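Local structure of putative major capsid protein (Cafeteriavirus-dependent mavirus, 6G44) at residues 329-337 and 440-450; 349-357 and 420-428. The protein probably builds the icosahedral shell of the virophage particle, three copies of its double jelly-roll chain associating into a capsomer. One frame throughout, in Å; residues are numbered along the deposited sequence.

Interaction 1 (329-337 and 440-450); sequences NNVPSMFAV and VMANANKSINM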
loop_
_atom_site.group_PDB
_atom_site.type_symbol
_atom_site.label_atom_id
_atom_site.label_comp_id
_atom_site.label_asym_id
_atom_site.label_seq_id
_atom_site.Cartn_x
_atom_site.Cartn_y
_atom_site.Cartn_z
ATOM N N ASN C 329 -6.492 27.108 29.500
ATOM C CA ASN C 329 -5.456 28.096 29.878
ATOM C C ASN C 329 -4.384 28.342 28.800
ATOM O O ASN C 329 -3.515 29.210 28.955
ATOM C CB ASN C 329 -4.767 27.670 31.178
ATOM C CG ASN C 329 -5.724 27.610 32.352
ATOM O OD1 ASN C 329 -6.581 28.479 32.506
ATOM N ND2 ASN C 329 -5.563 26.604 33.200
ATOM N N ASN C 330 -4.436 27.567 27.710
ATOM C CA ASN C 330 -3.461 27.637 26.629
ATOM C C ASN C 330 -4.147 26.991 25.405
ATOM O O ASN C 330 -5.213 26.396 25.559
ATOM C CB ASN C 330 -2.171 26.919 27.039
ATOM C CG ASN C 330 -2.414 25.492 27.454
ATOM O OD1 ASN C 330 -2.694 24.637 26.605
ATOM N ND2 ASN C 330 -2.330 25.217 28.763
ATOM N N VAL C 331 -3.513 27.098 24.249
ATOM C CA VAL C 331 -4.135 26.702 22.974
ATOM C C VAL C 331 -3.573 25.339 22.527
ATOM O O VAL C 331 -2.392 25.250 22.208
ATOM C CB VAL C 331 -3.889 27.774 21.903
ATOM C CG1 VAL C 331 -4.572 27.383 20.590
ATOM C CG2 VAL C 331 -4.396 29.143 22.370
ATOM N N PRO C 332 -4.412 24.271 22.552
ATOM C CA PRO C 332 -3.914 22.974 22.058
ATOM C C PRO C 332 -3.577 22.937 20.577
ATOM O O PRO C 332 -4.067 23.735 19.789
ATOM C CB PRO C 332 -5.067 22.013 22.337
ATOM C CG PRO C 332 -5.845 22.659 23.446
ATOM C CD PRO C 332 -5.743 24.123 23.160
ATOM N N SER C 333 -2.776 21.952 20.233
ATOM C CA SER C 333 -2.391 21.673 18.859
ATOM C C SER C 333 -3.532 21.135 18.019
ATOM O O SER C 333 -3.638 21.479 16.817
ATOM C CB SER C 333 -1.261 20.646 18.861
ATOM O OG SER C 333 -0.908 20.251 17.543
ATOM N N MET C 334 -4.370 20.300 18.617
ATOM C CA MET C 334 -5.447 19.680 17.856
ATOM C C MET C 334 -6.612 19.352 18.772
ATOM O O MET C 334 -6.438 19.149 19.972
ATOM C CB MET C 334 -4.957 18.409 17.132
ATOM C CG MET C 334 -5.931 17.867 16.070
ATOM S SD MET C 334 -5.335 16.403 15.158
ATOM C CE MET C 334 -4.027 17.091 14.175
ATOM N N PHE C 335 -7.797 19.293 18.175
ATOM C CA PHE C 335 -9.007 18.863 18.811
ATOM C C PHE C 335 -9.607 17.698 18.064
ATOM O O PHE C 335 -9.369 17.540 16.859
ATOM C CB PHE C 335 -10.036 20.017 18.829
ATOM C CG PHE C 335 -9.587 21.191 19.635
ATOM C CD1 PHE C 335 -9.852 21.202 20.993
ATOM C CD2 PHE C 335 -8.890 22.239 19.058
ATOM C CE1 PHE C 335 -9.439 22.255 21.783
ATOM C CE2 PHE C 335 -8.479 23.319 19.861
ATOM C CZ PHE C 335 -8.762 23.295 21.210
ATOM N N ALA C 336 -10.391 16.897 18.770
ATOM C CA ALA C 336 -11.139 15.792 18.144
ATOM C C ALA C 336 -12.567 15.823 18.674
ATOM O O ALA C 336 -12.775 15.910 19.902
ATOM C CB ALA C 336 -10.495 14.443 18.409
ATOM N N VAL C 337 -13.529 15.724 17.775
ATOM C CA VAL C 337 -14.951 15.733 18.116
ATOM C C VAL C 337 -15.548 14.399 17.714
ATOM O O VAL C 337 -15.363 13.944 16.571
ATOM C CB VAL C 337 -15.683 16.864 17.369
ATOM C CG1 VAL C 337 -17.162 16.895 17.760
ATOM C CG2 VAL C 337 -15.028 18.194 17.650
ATOM N N VAL C 440 -4.315 33.280 18.669
ATOM C CA VAL C 440 -4.748 31.923 18.989
ATOM C C VAL C 440 -4.016 30.960 18.057
ATOM O O VAL C 440 -4.453 30.684 16.931
ATOM C CB VAL C 440 -6.279 31.758 18.904
ATOM C CG1 VAL C 440 -6.677 30.347 19.275
ATOM C CG2 VAL C 440 -6.975 32.735 19.828
ATOM N N MET C 441 -2.868 30.502 18.539
ATOM C CA MET C 441 -1.939 29.637 17.818
ATOM C C MET C 441 -1.609 28.437 18.704
ATOM O O MET C 441 -1.531 28.574 19.921
ATOM C CB MET C 441 -0.642 30.389 17.543
ATOM C CG MET C 441 -0.806 31.608 16.652
ATOM S SD MET C 441 0.709 32.516 16.371
ATOM C CE MET C 441 1.582 31.401 15.289
ATOM N N ALA C 442 -1.373 27.274 18.097
ATOM C CA ALA C 442 -0.976 26.088 18.830
ATOM C C ALA C 442 0.224 26.405 19.712
ATOM O O ALA C 442 1.202 27.012 19.251
ATOM C CB ALA C 442 -0.630 24.969 17.866
ATOM N N ASN C 443 0.123 26.015 20.980
ATOM C CA ASN C 443 1.186 26.197 22.001
ATOM C C ASN C 443 1.263 27.611 22.575
ATOM O O ASN C 443 2.156 27.913 23.369
ATOM C CB ASN C 443 2.561 25.732 21.493
ATOM C CG ASN C 443 2.573 24.262 21.187
ATOM O OD1 ASN C 443 1.929 23.501 21.883
ATOM N ND2 ASN C 443 3.269 23.855 20.115
ATOM N N ALA C 444 0.326 28.477 22.232
ATOM C CA ALA C 444 0.301 29.807 22.860
ATOM C C ALA C 444 -0.195 29.681 24.290
ATOM O O ALA C 444 -1.181 28.995 24.563
ATOM C CB ALA C 444 -0.608 30.741 22.101
ATOM N N ASN C 445 0.463 30.402 25.202
ATOM C CA ASN C 445 -0.008 30.465 26.590
ATOM C C ASN C 445 -1.114 31.512 26.758
ATOM O O ASN C 445 -1.071 32.370 27.638
ATOM C CB ASN C 445 1.155 30.745 27.543
ATOM C CG ASN C 445 0.760 30.554 28.990
ATOM O OD1 ASN C 445 -0.215 29.868 29.294
ATOM N ND2 ASN C 445 1.510 31.178 29.894
ATOM N N LYS C 446 -2.129 31.434 25.916
ATOM C CA LYS C 446 -3.222 32.380 25.897
ATOM C C LYS C 446 -4.459 31.602 26.309
ATOM O O LYS C 446 -4.729 30.526 25.743
ATOM C CB LYS C 446 -3.418 32.942 24.496
ATOM C CG LYS C 446 -4.611 33.877 24.390
ATOM C CD LYS C 446 -4.882 34.375 22.985
ATOM C CE LYS C 446 -6.262 34.999 22.917
ATOM N NZ LYS C 446 -6.398 36.168 23.853
ATOM N N SER C 447 -5.219 32.131 27.271
ATOM C CA SER C 447 -6.450 31.495 27.712
ATOM C C SER C 447 -7.536 31.690 26.649
ATOM O O SER C 447 -7.662 32.780 26.070
ATOM C CB SER C 447 -6.918 32.072 29.060
ATOM O OG SER C 447 -5.950 31.842 30.074
ATOM N N ILE C 448 -8.292 30.637 26.381
ATOM C CA ILE C 448 -9.411 30.683 25.442
ATOM C C ILE C 448 -10.622 29.978 26.018
ATOM O O ILE C 448 -10.515 29.143 26.921
ATOM C CB ILE C 448 -9.061 30.060 24.059
ATOM C CG1 ILE C 448 -8.624 28.585 24.198
ATOM C CG2 ILE C 448 -8.011 30.919 23.374
ATOM C CD1 ILE C 448 -8.492 27.868 22.860
ATOM N N ASN C 449 -11.788 30.329 25.485
ATOM C CA ASN C 449 -13.020 29.603 25.775
ATOM C C ASN C 449 -13.582 29.065 24.471
ATOM O O ASN C 449 -13.624 29.789 23.492
ATOM C CB ASN C 449 -14.044 30.512 26.447
ATOM C CG ASN C 449 -13.539 31.083 27.765
ATOM O OD1 ASN C 449 -13.112 30.347 28.647
ATOM N ND2 ASN C 449 -13.585 32.396 27.892
ATOM N N MET C 450 -13.939 27.781 24.453
ATOM C CA MET C 450 -14.492 27.127 23.265
ATOM C C MET C 450 -15.844 26.485 23.576
ATOM O O MET C 450 -16.041 25.909 24.630
ATOM C CB MET C 450 -13.511 26.062 22.755
ATOM C CG MET C 450 -13.985 25.325 21.498
ATOM S SD MET C 450 -12.896 23.973 20.950
ATOM C CE MET C 450 -11.726 24.933 20.055
HETATM O O HOH W 1 -3.021 31.666 30.185
#
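Val-331 uses both of its backbone polar groups to hold the type II turn from Met-441 to Ala-444. Val-331 N donates to Ala-444 O at 3.0 Å, and Val-331 O accepts from Asn-443 N at 2.9 Å with the donor in the carbonyl plane. Beside this pair, Asn-330 CA makes a CA-H...O contact of 3.3 Å with Lys-446 O. At the exposed edge, water 1 hydrogen-bonds Asn-329 O at 2.8 Å.

The apolar contacts show why a branched residue suits position 331. With Val-331 CG1 anti to the backbone N (chi1 -178°), Val-331 CG1 meets Val-440 CG1 at 3.9 Å. This leaves Val-331 CG2 to touch Ala-444 CB and Ile-448 CG2. Farther along, Phe-335 and Met-450 approach from opposite directions in a Met-aromatic contact. A bend at chi3 (-83°) lays Met-450 CE over one ring face, 3.7 Å from the Phe-335 centroid, with SD over the same ring.

At the turn, Ala-442 O accepts a hydrogen bond from Ser-33 OG of the second subunit, another copy of this protein, while Asn-443 ND2 hydrogen-bonds Asp-477 OD2 of strand 464-482. The Phe-335 and Met-450 pair joins two sheets of the jelly roll, through strands 334-341 and 448-457, and Phe-428 and Met-328 pack around it.

Interaction 2 (349-357 and 420-428); sequences APDQLAGII and FGAGSVIFF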
loop_
_atom_site.group_PDB
_atom_site.type_symbol
_atom_site.label_atom_id
_atom_site.label_comp_id
_atom_site.label_asym_id
_atom_site.label_seq_id
_atom_site.Cartn_x
_atom_site.Cartn_y
_atom_site.Cartn_z
ATOM N N ALA C 349 -19.982 -6.517 19.297
ATOM C CA ALA C 349 -20.161 -5.843 18.000
ATOM C C ALA C 349 -19.304 -4.601 17.902
ATOM O O ALA C 349 -18.734 -4.147 18.883
ATOM C CB ALA C 349 -21.626 -5.455 17.846
ATOM N N PRO C 350 -19.188 -4.036 16.686
ATOM C CA PRO C 350 -18.464 -2.772 16.539
ATOM C C PRO C 350 -19.001 -1.654 17.421
ATOM O O PRO C 350 -20.209 -1.571 17.701
ATOM C CB PRO C 350 -18.695 -2.429 15.064
ATOM C CG PRO C 350 -18.863 -3.758 14.392
ATOM C CD PRO C 350 -19.694 -4.509 15.384
ATOM N N ASP C 351 -18.105 -0.796 17.867
ATOM C CA ASP C 351 -18.520 0.437 18.559
ATOM C C ASP C 351 -19.313 1.343 17.615
ATOM O O ASP C 351 -19.039 1.414 16.420
ATOM C CB ASP C 351 -17.311 1.194 19.134
ATOM C CG ASP C 351 -16.805 0.615 20.448
ATOM O OD1 ASP C 351 -17.533 -0.116 21.129
ATOM O OD2 ASP C 351 -15.692 1.020 20.844
ATOM N N GLN C 352 -20.306 2.032 18.163
ATOM C CA GLN C 352 -21.165 2.915 17.398
ATOM C C GLN C 352 -20.942 4.380 17.754
ATOM O O GLN C 352 -21.019 4.779 18.928
ATOM C CB GLN C 352 -22.616 2.565 17.679
ATOM C CG GLN C 352 -23.616 3.382 16.885
ATOM C CD GLN C 352 -23.666 2.929 15.446
ATOM O OE1 GLN C 352 -24.239 1.873 15.150
ATOM N NE2 GLN C 352 -23.039 3.679 14.559
ATOM N N LEU C 353 -20.678 5.173 16.728
ATOM C CA LEU C 353 -20.650 6.613 16.805
ATOM C C LEU C 353 -21.786 7.125 15.936
ATOM O O LEU C 353 -22.334 6.393 15.106
ATOM C CB LEU C 353 -19.329 7.176 16.289
ATOM C CG LEU C 353 -18.049 6.575 16.869
ATOM C CD1 LEU C 353 -16.818 7.137 16.159
ATOM C CD2 LEU C 353 -17.922 6.827 18.372
ATOM N N ALA C 354 -22.192 8.357 16.196
ATOM C CA ALA C 354 -23.150 9.028 15.336
ATOM C C ALA C 354 -22.470 9.547 14.061
ATOM O O ALA C 354 -21.245 9.761 14.045
ATOM C CB ALA C 354 -23.831 10.181 16.080
ATOM N N GLY C 355 -23.279 9.782 13.022
ATOM C CA GLY C 355 -22.785 10.432 11.792
ATOM C C GLY C 355 -22.917 11.931 11.967
ATOM O O GLY C 355 -24.047 12.438 12.040
ATOM N N ILE C 356 -21.805 12.654 12.036
ATOM C CA ILE C 356 -21.859 14.099 12.227
ATOM C C ILE C 356 -22.045 14.753 10.851
ATOM O O ILE C 356 -21.234 14.563 9.950
ATOM C CB ILE C 356 -20.610 14.644 12.937
ATOM C CG1 ILE C 356 -20.482 13.998 14.324
ATOM C CG2 ILE C 356 -20.661 16.178 13.021
ATOM C CD1 ILE C 356 -19.217 14.334 15.055
ATOM N N ILE C 357 -23.095 15.562 10.732
ATOM C CA ILE C 357 -23.450 16.237 9.476
ATOM C C ILE C 357 -23.237 17.747 9.544
ATOM O O ILE C 357 -23.274 18.411 8.508
ATOM C CB ILE C 357 -24.914 15.924 9.042
ATOM C CG1 ILE C 357 -25.924 16.472 10.047
ATOM C CG2 ILE C 357 -25.105 14.415 8.839
ATOM C CD1 ILE C 357 -27.350 16.462 9.525
ATOM N N PHE C 420 -25.045 0.500 9.043
ATOM C CA PHE C 420 -24.612 1.905 8.977
ATOM C C PHE C 420 -23.122 2.052 9.111
ATOM O O PHE C 420 -22.438 1.201 9.709
ATOM C CB PHE C 420 -25.323 2.758 10.033
ATOM C CG PHE C 420 -26.807 2.796 9.839
ATOM C CD1 PHE C 420 -27.625 1.813 10.390
ATOM C CD2 PHE C 420 -27.386 3.804 9.093
ATOM C CE1 PHE C 420 -28.988 1.827 10.161
ATOM C CE2 PHE C 420 -28.754 3.821 8.861
ATOM C CZ PHE C 420 -29.551 2.837 9.401
ATOM N N GLY C 421 -22.603 3.146 8.569
ATOM C CA GLY C 421 -21.221 3.496 8.866
ATOM C C GLY C 421 -21.000 3.618 10.359
ATOM O O GLY C 421 -21.909 4.011 11.115
ATOM N N ALA C 422 -19.785 3.312 10.804
ATOM C CA ALA C 422 -19.492 3.361 12.237
ATOM C C ALA C 422 -19.642 4.763 12.807
ATOM O O ALA C 422 -19.909 4.923 13.999
ATOM C CB ALA C 422 -18.099 2.835 12.532
ATOM N N GLY C 423 -19.439 5.774 11.969
ATOM C CA GLY C 423 -19.668 7.169 12.349
ATOM C C GLY C 423 -18.387 7.984 12.429
ATOM O O GLY C 423 -17.324 7.528 12.031
ATOM N N SER C 424 -18.520 9.227 12.905
ATOM C CA SER C 424 -17.518 10.276 12.668
ATOM C C SER C 424 -16.545 10.525 13.800
ATOM O O SER C 424 -16.916 10.514 14.976
ATOM C CB SER C 424 -18.194 11.613 12.381
ATOM O OG SER C 424 -19.281 11.505 11.491
ATOM N N VAL C 425 -15.313 10.841 13.426
ATOM C CA VAL C 425 -14.406 11.585 14.307
ATOM C C VAL C 425 -13.865 12.737 13.496
ATOM O O VAL C 425 -13.331 12.526 12.407
ATOM C CB VAL C 425 -13.230 10.736 14.833
ATOM C CG1 VAL C 425 -12.324 11.557 15.732
ATOM C CG2 VAL C 425 -13.768 9.530 15.604
ATOM N N ILE C 426 -14.021 13.952 14.008
ATOM C CA ILE C 426 -13.551 15.145 13.295
ATOM C C ILE C 426 -12.344 15.730 14.022
ATOM O O ILE C 426 -12.477 16.243 15.135
ATOM C CB ILE C 426 -14.644 16.209 13.080
ATOM C CG1 ILE C 426 -15.815 15.623 12.292
ATOM C CG2 ILE C 426 -14.065 17.428 12.357
ATOM C CD1 ILE C 426 -17.080 16.465 12.340
ATOM N N PHE C 427 -11.186 15.669 13.394
ATOM C CA PHE C 427 -9.957 16.262 13.893
ATOM C C PHE C 427 -9.808 17.638 13.286
ATOM O O PHE C 427 -9.927 17.786 12.054
ATOM C CB PHE C 427 -8.738 15.407 13.518
ATOM C CG PHE C 427 -8.707 14.056 14.182
ATOM C CD1 PHE C 427 -8.208 13.916 15.470
ATOM C CD2 PHE C 427 -9.145 12.896 13.522
ATOM C CE1 PHE C 427 -8.145 12.670 16.071
ATOM C CE2 PHE C 427 -9.060 11.650 14.131
ATOM C CZ PHE C 427 -8.584 11.547 15.426
ATOM N N PHE C 428 -9.601 18.673 14.115
ATOM C CA PHE C 428 -9.333 20.035 13.603
ATOM C C PHE C 428 -8.318 20.751 14.481
ATOM O O PHE C 428 -8.215 20.458 15.679
ATOM C CB PHE C 428 -10.625 20.867 13.439
ATOM C CG PHE C 428 -11.232 21.344 14.741
ATOM C CD1 PHE C 428 -10.877 22.570 15.281
ATOM C CD2 PHE C 428 -12.214 20.590 15.401
ATOM C CE1 PHE C 428 -11.419 22.997 16.487
ATOM C CE2 PHE C 428 -12.776 21.034 16.578
ATOM C CZ PHE C 428 -12.373 22.245 17.133
HETATM O O HOH W 2 -23.277 6.215 12.505
HETATM O O HOH W 3 -19.420 11.004 15.888
#
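Leu-353 and Ala-422 begin a short crossing within the C-terminal half of the double jelly-roll, where residues 351-356 and 421-426 run at 62° to each other, end to end, and their strands go on into different sheets. Leu-353 N donates to Ala-422 O at 2.8 Å, and Ser-424 N donates to Ala-354 O at 3.0 Å. A side chain supplies the third bond: Ile-356 N points at Ser-424 OG, 2.8 Å away and nearly straight at 169°. Serine suits this place because its short hydroxyl, anti to its own carbonyl carbon, reaches back to accept.

Between these bonds the chains touch at Gly-423, whose CA lies 3.5 Å from Ala-354 O. Glycine suits the close approach and its positive phi, which would jam a side chain against the preceding carbonyl. Branched side chains pack nearby: Leu-353 CD1 lies 3.9 Å from Val-425 CG2, and Ile-356 CG2 lies 3.7 Å from Ile-426 CD1, each pair set at a slant.

Leu-353 O and Ala-422 O come close, two acceptors that cannot bond each other. Water 2 donates to Leu-353 O at 2.8 Å and also to Gly-421 O. Gln-352, whose chain folds back at chi2 (75°), adds a second donor, its NE2 standing 2.9 Å from Leu-353 O.

The next shell anchors these groups. Ser-424 OG is also bonded to Phe-394 O, and Ile-426 rests on helix 375-384. Asp-351 OD2 forms a salt bridge with Arg-105. Asn-152 serves both segments, its ND2 bonding Gln-352 OE1 and its OD1 accepting from Phe-420 N.

Interactions 1 and 2 are centred about 24 Å apart, yet they share a seam. Strands 334-341 and 425-428, one from each contact, are antiparallel neighbours in one sheet, with probable hydrogen bonds from Phe-335 N to Phe-428 O (2.8 Å) and from Val-337 N to Ile-426 O (2.9 Å). Their other strands, 448-457 and 355-363, are likewise neighbours in a second sheet. Along the chain, interaction 2 is nested inside the loop closed by interaction 1. They differ in surroundings: the turn of interaction 1 meets other subunits of the trimer, whereas interaction 2 lies within its own chain, near a glycerol bonded to Asp-351 N and probably derived from the crystallisation liquor.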